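Local atomic coordinates of glycerate dehydrogenase related protein (Thermoplasma acidophilum, PDB entry 3GVX), a protein that probably reduces 2-oxoacids such as glyoxylate or hydroxypyruvate with a nicotinamide cofactor. Residues Tyr121-Gly126 with Gln173-Leu178; Val177-Pro182 with Asn207-Asp212. All coordinates share one frame; numbering follows the deposited sequence.

Interaction 1. Residues Tyr121-Gly126 with Gln173-Leu178; sequences YGKALG and QSDFVL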
ATOM      1  N   TYR B 121       4.430  -6.418   6.790  1.00 24.19           N
ATOM      2  CA  TYR B 121       5.291  -7.508   6.356  1.00 24.12           C
ATOM      3  C   TYR B 121       5.325  -8.720   7.288  1.00 24.13           C
ATOM      4  O   TYR B 121       5.643  -8.597   8.470  1.00 23.95           O
ATOM      5  CB  TYR B 121       6.714  -7.010   6.137  1.00 21.28           C
ATOM      6  CG  TYR B 121       7.615  -8.047   5.517  1.00 20.76           C
ATOM      7  CD1 TYR B 121       7.734  -8.160   4.134  1.00 21.03           C
ATOM      8  CD2 TYR B 121       8.365  -8.912   6.310  1.00 20.92           C
ATOM      9  CE1 TYR B 121       8.588  -9.106   3.554  1.00 22.89           C
ATOM     10  CE2 TYR B 121       9.221  -9.861   5.747  1.00 22.50           C
ATOM     11  CZ  TYR B 121       9.330  -9.947   4.367  1.00 23.59           C
ATOM     12  OH  TYR B 121      10.205 -10.839   3.804  1.00 29.64           O
ATOM     13  N   GLY B 122       5.012  -9.893   6.740  1.00 24.42           N
ATOM     14  CA  GLY B 122       5.032 -11.107   7.533  1.00 24.44           C
ATOM     15  C   GLY B 122       3.746 -11.420   8.275  1.00 23.97           C
ATOM     16  O   GLY B 122       3.572 -12.507   8.810  1.00 25.12           O
ATOM     17  N   LYS B 123       2.826 -10.475   8.295  1.00 22.75           N
ATOM     18  CA  LYS B 123       1.578 -10.715   8.978  1.00 23.54           C
ATOM     19  C   LYS B 123       0.469 -11.396   8.187  1.00 24.36           C
ATOM     20  O   LYS B 123       0.455 -11.394   6.961  1.00 18.84           O
ATOM     21  CB  LYS B 123       1.090  -9.417   9.592  1.00 26.59           C
ATOM     22  CG  LYS B 123       1.836  -9.126  10.854  1.00 28.09           C
ATOM     23  CD  LYS B 123       1.861  -7.673  11.137  1.00 34.35           C
ATOM     24  CE  LYS B 123       2.276  -7.430  12.565  1.00 32.54           C
ATOM     25  NZ  LYS B 123       3.565  -8.078  12.837  1.00 34.59           N
ATOM     26  N   ALA B 124      -0.470 -11.960   8.936  1.00 24.99           N
ATOM     27  CA  ALA B 124      -1.589 -12.668   8.353  1.00 27.74           C
ATOM     28  C   ALA B 124      -2.813 -11.778   8.175  1.00 28.00           C
ATOM     29  O   ALA B 124      -3.380 -11.256   9.137  1.00 29.50           O
ATOM     30  CB  ALA B 124      -1.927 -13.888   9.210  1.00 26.71           C
ATOM     31  N   LEU B 125      -3.202 -11.599   6.920  1.00 29.21           N
ATOM     32  CA  LEU B 125      -4.371 -10.797   6.580  1.00 29.14           C
ATOM     33  C   LEU B 125      -5.533 -11.742   6.256  1.00 29.71           C
ATOM     34  O   LEU B 125      -5.476 -12.507   5.287  1.00 29.66           O
ATOM     35  CB  LEU B 125      -4.079  -9.898   5.376  1.00 31.22           C
ATOM     36  CG  LEU B 125      -5.296  -9.246   4.714  1.00 34.35           C
ATOM     37  CD1 LEU B 125      -6.050  -8.359   5.708  1.00 34.32           C
ATOM     38  CD2 LEU B 125      -4.831  -8.470   3.498  1.00 33.30           C
ATOM     39  N   GLY B 126      -6.570 -11.694   7.084  1.00 28.51           N
ATOM     40  CA  GLY B 126      -7.739 -12.525   6.881  1.00 30.42           C
ATOM     41  C   GLY B 126      -8.780 -11.773   6.072  1.00 31.40           C
ATOM     42  O   GLY B 126      -9.151 -10.649   6.414  1.00 30.82           O
ATOM     43  N   GLN B 173      -6.747 -16.927  12.850  1.00 37.85           N
ATOM     44  CA  GLN B 173      -5.471 -16.958  12.146  1.00 37.74           C
ATOM     45  C   GLN B 173      -5.072 -15.590  11.620  1.00 36.71           C
ATOM     46  O   GLN B 173      -4.091 -15.471  10.903  1.00 36.77           O
ATOM     47  CB  GLN B 173      -5.542 -17.919  10.957  1.00 37.77           C
ATOM     48  CG  GLN B 173      -5.946 -19.331  11.286  1.00 40.65           C
ATOM     49  CD  GLN B 173      -6.031 -20.187  10.042  1.00 42.93           C
ATOM     50  OE1 GLN B 173      -5.019 -20.464   9.401  1.00 41.68           O
ATOM     51  NE2 GLN B 173      -7.244 -20.595   9.681  1.00 43.40           N
ATOM     52  N   SER B 174      -5.833 -14.560  11.969  1.00 34.94           N
ATOM     53  CA  SER B 174      -5.564 -13.227  11.445  1.00 34.13           C
ATOM     54  C   SER B 174      -5.087 -12.127  12.399  1.00 34.60           C
ATOM     55  O   SER B 174      -5.491 -12.057  13.560  1.00 33.92           O
ATOM     56  CB  SER B 174      -6.806 -12.723  10.705  1.00 33.56           C
ATOM     57  OG  SER B 174      -7.236 -13.677   9.767  1.00 34.17           O
ATOM     58  N   ASP B 175      -4.218 -11.266  11.877  1.00 32.84           N
ATOM     59  CA  ASP B 175      -3.722 -10.111  12.621  1.00 30.98           C
ATOM     60  C   ASP B 175      -4.546  -8.930  12.137  1.00 30.54           C
ATOM     61  O   ASP B 175      -4.744  -7.941  12.843  1.00 29.63           O
ATOM     62  CB  ASP B 175      -2.236  -9.886  12.336  1.00 28.86           C
ATOM     63  CG  ASP B 175      -1.383 -11.047  12.780  1.00 27.76           C
ATOM     64  OD1 ASP B 175      -1.466 -11.438  13.952  1.00 30.66           O
ATOM     65  OD2 ASP B 175      -0.622 -11.576  11.962  1.00 28.07           O
ATOM     66  N   PHE B 176      -5.017  -9.065  10.905  1.00 28.89           N
ATOM     67  CA  PHE B 176      -5.831  -8.062  10.257  1.00 28.93           C
ATOM     68  C   PHE B 176      -6.958  -8.793   9.572  1.00 30.88           C
ATOM     69  O   PHE B 176      -6.762  -9.860   9.000  1.00 31.23           O
ATOM     70  CB  PHE B 176      -5.029  -7.314   9.197  1.00 28.88           C
ATOM     71  CG  PHE B 176      -3.827  -6.603   9.729  1.00 27.71           C
ATOM     72  CD1 PHE B 176      -3.907  -5.279  10.134  1.00 28.02           C
ATOM     73  CD2 PHE B 176      -2.620  -7.260   9.849  1.00 28.43           C
ATOM     74  CE1 PHE B 176      -2.802  -4.628  10.651  1.00 28.02           C
ATOM     75  CE2 PHE B 176      -1.507  -6.613  10.368  1.00 26.95           C
ATOM     76  CZ  PHE B 176      -1.600  -5.298  10.768  1.00 27.77           C
ATOM     77  N   VAL B 177      -8.146  -8.226   9.642  1.00 30.09           N
ATOM     78  CA  VAL B 177      -9.280  -8.827   8.993  1.00 30.13           C
ATOM     79  C   VAL B 177      -9.978  -7.797   8.158  1.00 30.75           C
ATOM     80  O   VAL B 177     -10.319  -6.708   8.627  1.00 31.87           O
ATOM     81  CB  VAL B 177     -10.294  -9.398   9.985  1.00 31.45           C
ATOM     82  CG1 VAL B 177     -11.629  -9.638   9.257  1.00 33.98           C
ATOM     83  CG2 VAL B 177      -9.752 -10.684  10.606  1.00 31.15           C
ATOM     84  N   LEU B 178     -10.174  -8.143   6.899  1.00 30.60           N
ATOM     85  CA  LEU B 178     -10.861  -7.256   6.004  1.00 32.54           C
ATOM     86  C   LEU B 178     -12.233  -7.827   5.669  1.00 33.05           C
ATOM     87  O   LEU B 178     -12.365  -8.990   5.293  1.00 32.29           O
ATOM     88  CB  LEU B 178     -10.081  -7.059   4.714  1.00 35.02           C
ATOM     89  CG  LEU B 178     -10.904  -6.109   3.849  1.00 37.05           C
ATOM     90  CD1 LEU B 178     -10.284  -4.708   3.860  1.00 39.59           C
ATOM     91  CD2 LEU B 178     -11.027  -6.704   2.451  1.00 38.98           C
TER
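The Phe176 ring is met at its edge by Lys123, whose CB lies in the ring plane and whose CD comes to 3.6 Å from Phe176 CE2; Leu93 and Leu120 also pack on this side chain. The Asp175 carboxylate turns OD2 to the backbone of the neighbouring strand, accepting from Ala124 N at 3.1 Å on its anti side, 18° out of the carboxylate plane. Asp175 OD1 makes a salt bridge with Arg200. CG beside the backbone N (chi1 -62°) puts the carboxylate on the side where Asp175 N bonds to Ala124 O (2.9 Å), so one residue holds Ala124 at both N and O. Phe176 N shares Ala124 O in a longer bond of 3.3 Å. Farther along, Gly126 N reaches Phe176 O and Gly126 O receives Leu178 N, each at 2.7 Å, so Gly126 bonds to the residues before and after Val177, as in a parallel pair. Leu125 CD1 rests on Phe176 CB (3.8 Å), while Ser174 OG, bonded to Leu170 O, sits against Gly126 CA. Were Asp175 replaced by an alanine, Ala124 N would probably lose its acceptor and Arg200 its salt-bridge partner. The carboxylate thus joins a backbone amide to an arginine and continues the pairing on the N-terminal side of the first bridge.

Interaction 2. Residues Val177-Pro182 with Asn207-Asp212; sequences VLIAIP and NVARAD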
ATOM      1  N   VAL B 177      -8.146  -8.226   9.642  1.00 30.09           N
ATOM      2  CA  VAL B 177      -9.280  -8.827   8.993  1.00 30.13           C
ATOM      3  C   VAL B 177      -9.978  -7.797   8.158  1.00 30.75           C
ATOM      4  O   VAL B 177     -10.319  -6.708   8.627  1.00 31.87           O
ATOM      5  CB  VAL B 177     -10.294  -9.398   9.985  1.00 31.45           C
ATOM      6  CG1 VAL B 177     -11.629  -9.638   9.257  1.00 33.98           C
ATOM      7  CG2 VAL B 177      -9.752 -10.684  10.606  1.00 31.15           C
ATOM      8  N   LEU B 178     -10.174  -8.143   6.899  1.00 30.60           N
ATOM      9  CA  LEU B 178     -10.861  -7.256   6.004  1.00 32.54           C
ATOM     10  C   LEU B 178     -12.233  -7.827   5.669  1.00 33.05           C
ATOM     11  O   LEU B 178     -12.365  -8.990   5.293  1.00 32.29           O
ATOM     12  CB  LEU B 178     -10.081  -7.059   4.714  1.00 35.02           C
ATOM     13  CG  LEU B 178     -10.904  -6.109   3.849  1.00 37.05           C
ATOM     14  CD1 LEU B 178     -10.284  -4.708   3.860  1.00 39.59           C
ATOM     15  CD2 LEU B 178     -11.027  -6.704   2.451  1.00 38.98           C
ATOM     16  N   ILE B 179     -13.257  -7.002   5.801  1.00 34.22           N
ATOM     17  CA  ILE B 179     -14.585  -7.465   5.483  1.00 36.95           C
ATOM     18  C   ILE B 179     -14.973  -6.935   4.122  1.00 35.32           C
ATOM     19  O   ILE B 179     -15.086  -5.738   3.914  1.00 34.67           O
ATOM     20  CB  ILE B 179     -15.611  -7.020   6.518  1.00 39.15           C
ATOM     21  CG1 ILE B 179     -15.165  -7.505   7.899  1.00 42.25           C
ATOM     22  CG2 ILE B 179     -16.985  -7.577   6.139  1.00 39.89           C
ATOM     23  CD1 ILE B 179     -15.833  -6.808   9.038  1.00 44.67           C
ATOM     24  N   ALA B 180     -15.136  -7.858   3.189  1.00 35.72           N
ATOM     25  CA  ALA B 180     -15.516  -7.520   1.837  1.00 36.91           C
ATOM     26  C   ALA B 180     -16.482  -8.604   1.353  1.00 38.12           C
ATOM     27  O   ALA B 180     -16.242  -9.271   0.357  1.00 37.08           O
ATOM     28  CB  ALA B 180     -14.296  -7.474   0.983  1.00 36.99           C
ATOM     29  N   ILE B 181     -17.574  -8.773   2.089  1.00 37.64           N
ATOM     30  CA  ILE B 181     -18.552  -9.791   1.766  1.00 38.26           C
ATOM     31  C   ILE B 181     -19.918  -9.145   1.540  1.00 39.68           C
ATOM     32  O   ILE B 181     -20.268  -8.167   2.191  1.00 38.62           O
ATOM     33  CB  ILE B 181     -18.623 -10.833   2.912  1.00 38.59           C
ATOM     34  CG1 ILE B 181     -19.205 -12.153   2.401  1.00 37.81           C
ATOM     35  CG2 ILE B 181     -19.417 -10.256   4.082  1.00 38.42           C
ATOM     36  CD1 ILE B 181     -18.887 -13.331   3.284  1.00 37.61           C
ATOM     37  N   PRO B 182     -20.698  -9.674   0.589  1.00 41.21           N
ATOM     38  CA  PRO B 182     -22.027  -9.130   0.299  1.00 42.10           C
ATOM     39  C   PRO B 182     -22.992  -9.293   1.474  1.00 42.35           C
ATOM     40  O   PRO B 182     -22.930 -10.265   2.229  1.00 40.33           O
ATOM     41  CB  PRO B 182     -22.466  -9.928  -0.925  1.00 41.70           C
ATOM     42  CG  PRO B 182     -21.166 -10.257  -1.584  1.00 42.44           C
ATOM     43  CD  PRO B 182     -20.324 -10.675  -0.419  1.00 42.17           C
ATOM     44  N   ASN B 207     -13.538  -2.594   7.391  1.00 37.82           N
ATOM     45  CA  ASN B 207     -14.814  -2.865   6.758  1.00 38.03           C
ATOM     46  C   ASN B 207     -15.034  -2.060   5.488  1.00 37.67           C
ATOM     47  O   ASN B 207     -15.190  -0.843   5.535  1.00 37.45           O
ATOM     48  CB  ASN B 207     -15.956  -2.571   7.729  1.00 40.35           C
ATOM     49  CG  ASN B 207     -17.258  -3.194   7.287  1.00 40.40           C
ATOM     50  OD1 ASN B 207     -17.456  -3.470   6.101  1.00 39.71           O
ATOM     51  ND2 ASN B 207     -18.159  -3.412   8.232  1.00 41.07           N
ATOM     52  N   VAL B 208     -15.031  -2.736   4.346  1.00 37.95           N
ATOM     53  CA  VAL B 208     -15.298  -2.065   3.084  1.00 38.60           C
ATOM     54  C   VAL B 208     -16.498  -2.729   2.400  1.00 39.34           C
ATOM     55  O   VAL B 208     -16.660  -2.651   1.188  1.00 38.68           O
ATOM     56  CB  VAL B 208     -14.081  -2.091   2.130  1.00 37.34           C
ATOM     57  CG1 VAL B 208     -12.992  -1.173   2.646  1.00 36.61           C
ATOM     58  CG2 VAL B 208     -13.584  -3.524   1.954  1.00 36.58           C
ATOM     59  N   ALA B 209     -17.337  -3.378   3.199  1.00 39.84           N
ATOM     60  CA  ALA B 209     -18.527  -4.045   2.679  1.00 41.16           C
ATOM     61  C   ALA B 209     -19.771  -3.229   3.030  1.00 40.99           C
ATOM     62  O   ALA B 209     -20.051  -2.211   2.417  1.00 41.88           O
ATOM     63  CB  ALA B 209     -18.626  -5.465   3.256  1.00 40.64           C
ATOM     64  N   ARG B 210     -20.491  -3.670   4.044  1.00 41.46           N
ATOM     65  CA  ARG B 210     -21.685  -2.973   4.477  1.00 42.85           C
ATOM     66  C   ARG B 210     -21.728  -2.958   5.987  1.00 42.16           C
ATOM     67  O   ARG B 210     -21.317  -3.919   6.639  1.00 41.70           O
ATOM     68  CB  ARG B 210     -22.920  -3.666   3.902  1.00 44.03           C
ATOM     69  CG  ARG B 210     -23.080  -3.492   2.396  1.00 46.65           C
ATOM     70  CD  ARG B 210     -23.666  -2.119   2.100  1.00 50.92           C
ATOM     71  NE  ARG B 210     -22.868  -1.347   1.150  1.00 56.87           N
ATOM     72  CZ  ARG B 210     -23.067  -1.314  -0.165  1.00 58.96           C
ATOM     73  NH1 ARG B 210     -24.052  -2.015  -0.704  1.00 60.57           N
ATOM     74  NH2 ARG B 210     -22.279  -0.581  -0.944  1.00 59.24           N
ATOM     75  N   ALA B 211     -22.210  -1.855   6.537  1.00 42.15           N
ATOM     76  CA  ALA B 211     -22.304  -1.711   7.972  1.00 43.29           C
ATOM     77  C   ALA B 211     -23.161  -2.825   8.580  1.00 44.78           C
ATOM     78  O   ALA B 211     -22.826  -3.364   9.638  1.00 44.12           O
ATOM     79  CB  ALA B 211     -22.873  -0.334   8.324  1.00 43.22           C
ATOM     80  N   ASP B 212     -24.239  -3.209   7.903  1.00 45.46           N
ATOM     81  CA  ASP B 212     -25.109  -4.239   8.452  1.00 46.00           C
ATOM     82  C   ASP B 212     -24.582  -5.657   8.517  1.00 44.78           C
ATOM     83  O   ASP B 212     -25.221  -6.522   9.107  1.00 43.61           O
ATOM     84  CB  ASP B 212     -26.474  -4.174   7.769  1.00 48.28           C
ATOM     85  CG  ASP B 212     -27.228  -2.913   8.154  1.00 50.35           C
ATOM     86  OD1 ASP B 212     -27.359  -2.663   9.366  1.00 48.64           O
ATOM     87  OD2 ASP B 212     -27.665  -2.160   7.262  1.00 52.23           O
TER
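Ile179 O takes a hydrogen bond from Val208 N at 3.0 Å, nearly in line with its carbonyl bond, and also has Val208 CG2 beside it at 3.3 Å. This bond follows the parallel bridge between Ile179 and Asn207, just where strand 204-207 gives way to loop. The turn is made by Asn207 itself: OD1 accepts from Ala209 N over 2.9 Å, closing an Asx turn. Its CG stands anti to the backbone N (chi1 -164°), and chi2 of -24° aims OD1 at that amide. ND2 is held by Tyr231 OH, so both ends of the carboxamide are engaged, which should limit its rotation. Ile179 crosses the Asn207 side chain obliquely, Ile179 CB lying 4.0 Å from Asn207 OD1, and Ile179 CG2 touches Ala209 CB at 3.9 Å. Ala209 CB also comes to 3.3 Å from Ile181 O. Elsewhere in the contact, Val208 CG2 meets Leu178 CD1 at 4.0 Å and Ala180 CB at 4.1 Å, with Val85 and Ala89 of helix 79-97 packed on Val208. Two adjacent parallel strands running out into loops at their C-terminal ends are characteristic of the Rossmann-type domain, in whose relatives such loops border the cofactor cleft.

Strand 176-179 is the common element: interaction 1 pairs it with strand 124-128 near its start, and interaction 2 pairs its end with strand 204-207, the two contact centres lying 15 Å apart. Val177 and Leu178 belong to both. Three neighbouring strands of one parallel sheet are thereby joined in the probable NAD-binding domain. The general lesson is that a central strand pairs on both flanks, successive residues turning their N and O to alternate neighbours. Toward the C-terminal end, Ile181 touches residues of a GxGxxG pattern, consistent with a dinucleotide site there. Potassium ions lie about 12 Å from the Lys123 side chain and about 8 Å from that of Val208.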